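Local coordinates for protein L-isoleucine-4-hydroxylase (Bacillus thuringiensis, PDB 6LNH) that hydroxylates free L-isoleucine to (4S)-4-hydroxy-L-isoleucine, using iron(II), 2-oxoglutarate and molecular oxygen, at residues R74-V79 and I85-N90. Numbering follows the deposited sequence.
Sequences RYIKYV and ILDNSN
Ile85 O receives two donors from the facing strand: a hydrogen bond from Ile76 N at 3.0 Å and a CA-H...O contact from Tyr75. The two segments are the paired arms of a beta hairpin of strands 68-77 and 84-86, at the edge of the larger antiparallel sheet of this cupin-type 2OG-Fe dioxygenase. Strand 84-86 is outermost there within the chain. Ile76 and Ile85 form a hydrogen-bonded pair, completed by Ile85 N to Ile76 O at 3.2 Å. Tyr75 and Leu86 form the next, non-hydrogen-bonded pair. One further backbone bond runs from Asp87 N to Arg74 O.

On the Tyr75 side of the sheet, Leu86 CD2 sits over the face of the Tyr75 ring, 4.0 Å from its centroid, as a CH-pi contact. On the other side, Ile85 CD1 meets the Tyr78 ring at its edge, 3.8 Å from CE2, while Ile76 CG2 lies over a face of the same ring. Strand 145-156 flanks strand 68-77 on its other edge, bonding to the backbones of Tyr75 and Lys77.

Asp87 uses both carboxylate oxygens. OD1 accepts from Ser89 N in an Asx turn, which helps fix the carboxylate. OD2 forms a salt bridge with Arg74 NE at 3.2 Å. The N-H points almost straight at OD2, which lies in the guanidinium plane. The carboxylate plane is turned 75° from it, and NE meets OD2 from above the carboxylate plane. Extended torsions (chi2 169°, chi3 -177°) carry Arg74 NE alongside Asp87. Arg74 NH2 has a second acidic partner, Asp91, which also binds Ser89 OG. Ser89 O lies 3.3 Å above one face of the Arg74 guanidinium, nearer its margin than its middle.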
ATOM      1  N   ARG C  74      -7.096 -21.597  27.556  1.00 38.09           N
ATOM      2  CA  ARG C  74      -7.264 -20.642  28.640  1.00 39.99           C
ATOM      3  C   ARG C  74      -6.479 -21.085  29.864  1.00 43.69           C
ATOM      4  O   ARG C  74      -6.238 -22.277  30.075  1.00 39.66           O
ATOM      5  CB  ARG C  74      -8.744 -20.460  29.003  1.00 42.28           C
ATOM      6  CG  ARG C  74      -9.481 -21.752  29.295  1.00 47.30           C
ATOM      7  CD  ARG C  74     -10.846 -21.467  29.894  1.00 50.05           C
ATOM      8  NE  ARG C  74     -11.556 -22.687  30.261  1.00 49.96           N
ATOM      9  CZ  ARG C  74     -12.619 -23.153  29.616  1.00 53.22           C
ATOM     10  NH1 ARG C  74     -13.107 -22.498  28.572  1.00 48.67           N
ATOM     11  NH2 ARG C  74     -13.203 -24.272  30.022  1.00 53.91           N
ATOM     12  N   TYR C  75      -6.091 -20.105  30.672  1.00 42.60           N
ATOM     13  CA  TYR C  75      -5.472 -20.332  31.966  1.00 42.78           C
ATOM     14  C   TYR C  75      -6.457 -19.948  33.062  1.00 47.18           C
ATOM     15  O   TYR C  75      -7.329 -19.096  32.865  1.00 47.50           O
ATOM     16  CB  TYR C  75      -4.184 -19.518  32.121  1.00 42.98           C
ATOM     17  CG  TYR C  75      -3.078 -19.922  31.173  1.00 47.99           C
ATOM     18  CD1 TYR C  75      -2.237 -20.987  31.468  1.00 47.33           C
ATOM     19  CD2 TYR C  75      -2.870 -19.233  29.985  1.00 47.36           C
ATOM     20  CE1 TYR C  75      -1.223 -21.358  30.606  1.00 47.07           C
ATOM     21  CE2 TYR C  75      -1.857 -19.597  29.115  1.00 52.44           C
ATOM     22  CZ  TYR C  75      -1.037 -20.659  29.432  1.00 48.75           C
ATOM     23  OH  TYR C  75      -0.029 -21.025  28.570  1.00 52.85           O
ATOM     24  N   ILE C  76      -6.311 -20.578  34.223  1.00 43.28           N
ATOM     25  CA  ILE C  76      -7.100 -20.253  35.405  1.00 45.05           C
ATOM     26  C   ILE C  76      -6.168 -19.664  36.450  1.00 43.39           C
ATOM     27  O   ILE C  76      -5.118 -20.243  36.753  1.00 50.50           O
ATOM     28  CB  ILE C  76      -7.830 -21.489  35.961  1.00 48.29           C
ATOM     29  CG1 ILE C  76      -8.657 -22.169  34.870  1.00 46.85           C
ATOM     30  CG2 ILE C  76      -8.713 -21.100  37.139  1.00 44.14           C
ATOM     31  CD1 ILE C  76      -9.126 -23.563  35.242  1.00 46.30           C
ATOM     32  N   LYS C  77      -6.550 -18.516  37.000  1.00 39.40           N
ATOM     33  CA  LYS C  77      -5.817 -17.882  38.092  1.00 43.42           C
ATOM     34  C   LYS C  77      -6.747 -17.841  39.299  1.00 43.19           C
ATOM     35  O   LYS C  77      -7.628 -16.980  39.379  1.00 44.08           O
ATOM     36  CB  LYS C  77      -5.340 -16.487  37.696  1.00 43.75           C
ATOM     37  CG  LYS C  77      -4.815 -15.646  38.854  1.00 43.13           C
ATOM     38  CD  LYS C  77      -3.570 -16.261  39.472  1.00 46.85           C
ATOM     39  CE  LYS C  77      -2.997 -15.367  40.560  1.00 46.66           C
ATOM     40  NZ  LYS C  77      -3.903 -15.268  41.738  1.00 52.85           N
ATOM     41  N   TYR C  78      -6.567 -18.773  40.230  1.00 44.86           N
ATOM     42  CA  TYR C  78      -7.382 -18.761  41.434  1.00 46.67           C
ATOM     43  C   TYR C  78      -6.909 -17.661  42.374  1.00 47.89           C
ATOM     44  O   TYR C  78      -5.716 -17.352  42.451  1.00 48.54           O
ATOM     45  CB  TYR C  78      -7.318 -20.112  42.147  1.00 40.90           C
ATOM     46  CG  TYR C  78      -7.955 -21.256  41.392  1.00 39.53           C
ATOM     47  CD1 TYR C  78      -9.324 -21.479  41.454  1.00 42.76           C
ATOM     48  CD2 TYR C  78      -7.184 -22.119  40.623  1.00 45.06           C
ATOM     49  CE1 TYR C  78      -9.909 -22.526  40.768  1.00 38.00           C
ATOM     50  CE2 TYR C  78      -7.761 -23.170  39.935  1.00 47.01           C
ATOM     51  CZ  TYR C  78      -9.124 -23.369  40.012  1.00 44.24           C
ATOM     52  OH  TYR C  78      -9.701 -24.412  39.327  1.00 53.47           O
ATOM     53  N   VAL C  79      -7.868 -17.055  43.080  1.00 50.93           N
ATOM     54  CA  VAL C  79      -7.568 -15.873  43.885  1.00 53.79           C
ATOM     55  C   VAL C  79      -6.565 -16.217  44.984  1.00 57.86           C
ATOM     56  O   VAL C  79      -5.664 -15.428  45.297  1.00 58.11           O
ATOM     57  CB  VAL C  79      -8.867 -15.266  44.453  1.00 58.53           C
ATOM     58  CG1 VAL C  79      -9.743 -16.340  45.076  1.00 61.73           C
ATOM     59  CG2 VAL C  79      -8.554 -14.158  45.450  1.00 60.15           C
ATOM     60  N   ILE C  85      -2.675 -22.103  35.807  1.00 54.57           N
ATOM     61  CA  ILE C  85      -2.648 -23.485  35.251  1.00 52.47           C
ATOM     62  C   ILE C  85      -3.393 -23.522  33.917  1.00 50.83           C
ATOM     63  O   ILE C  85      -4.416 -22.835  33.786  1.00 49.14           O
ATOM     64  CB  ILE C  85      -3.220 -24.487  36.270  1.00 52.88           C
ATOM     65  CG1 ILE C  85      -4.494 -23.956  36.929  1.00 53.73           C
ATOM     66  CG2 ILE C  85      -2.168 -24.846  37.305  1.00 58.51           C
ATOM     67  CD1 ILE C  85      -5.312 -25.019  37.615  1.00 62.18           C
ATOM     68  N   LEU C  86      -2.864 -24.294  32.966  1.00 54.20           N
ATOM     69  CA  LEU C  86      -3.494 -24.456  31.635  1.00 47.24           C
ATOM     70  C   LEU C  86      -4.717 -25.359  31.800  1.00 50.07           C
ATOM     71  O   LEU C  86      -4.533 -26.535  32.145  1.00 50.85           O
ATOM     72  CB  LEU C  86      -2.469 -25.091  30.692  1.00 46.33           C
ATOM     73  CG  LEU C  86      -2.800 -25.007  29.205  1.00 54.68           C
ATOM     74  CD1 LEU C  86      -3.607 -26.214  28.764  1.00 51.41           C
ATOM     75  CD2 LEU C  86      -3.547 -23.722  28.890  1.00 46.27           C
ATOM     76  N   ASP C  87      -5.916 -24.816  31.580  1.00 51.43           N
ATOM     77  CA  ASP C  87      -7.162 -25.612  31.717  1.00 52.58           C
ATOM     78  C   ASP C  87      -7.154 -26.737  30.677  1.00 54.00           C
ATOM     79  O   ASP C  87      -6.719 -26.489  29.543  1.00 53.64           O
ATOM     80  CB  ASP C  87      -8.403 -24.726  31.599  1.00 55.01           C
ATOM     81  CG  ASP C  87      -9.676 -25.404  32.068  1.00 61.21           C
ATOM     82  OD1 ASP C  87      -9.757 -26.639  31.948  1.00 66.14           O
ATOM     83  OD2 ASP C  87     -10.573 -24.693  32.547  1.00 54.62           O
ATOM     84  N   ASN C  88      -7.600 -27.932  31.066  1.00 56.40           N
ATOM     85  CA  ASN C  88      -7.648 -29.077  30.119  1.00 60.93           C
ATOM     86  C   ASN C  88      -8.944 -28.976  29.311  1.00 61.62           C
ATOM     87  O   ASN C  88      -9.028 -29.592  28.236  1.00 67.33           O
ATOM     88  CB  ASN C  88      -7.481 -30.423  30.826  1.00 63.33           C
ATOM     89  CG  ASN C  88      -8.632 -30.753  31.750  1.00 68.54           C
ATOM     90  OD1 ASN C  88      -9.053 -29.920  32.548  1.00 71.04           O
ATOM     91  ND2 ASN C  88      -9.142 -31.969  31.651  1.00 75.82           N
ATOM     92  N   SER C  89      -9.917 -28.224  29.833  1.00 61.01           N
ATOM     93  CA  SER C  89     -11.202 -28.006  29.125  1.00 70.87           C
ATOM     94  C   SER C  89     -11.074 -26.753  28.256  1.00 63.91           C
ATOM     95  O   SER C  89     -10.364 -25.820  28.673  1.00 66.39           O
ATOM     96  CB  SER C  89     -12.328 -27.872  30.111  1.00 67.82           C
ATOM     97  OG  SER C  89     -13.531 -28.393  29.570  1.00 64.47           O
ATOM     98  N   ASN C  90     -11.725 -26.739  27.091  1.00 54.04           N
ATOM     99  CA  ASN C  90     -11.644 -25.551  26.203  1.00 56.77           C
ATOM    100  C   ASN C  90     -13.031 -25.254  25.621  1.00 57.99           C
ATOM    101  O   ASN C  90     -13.118 -24.954  24.420  1.00 59.33           O
ATOM    102  CB  ASN C  90     -10.564 -25.711  25.132  1.00 49.25           C
ATOM    103  CG  ASN C  90     -11.012 -26.588  23.986  1.00 50.95           C
ATOM    104  OD1 ASN C  90     -11.958 -27.356  24.127  1.00 56.61           O
ATOM    105  ND2 ASN C  90     -10.353 -26.465  22.848  1.00 45.60           N
TER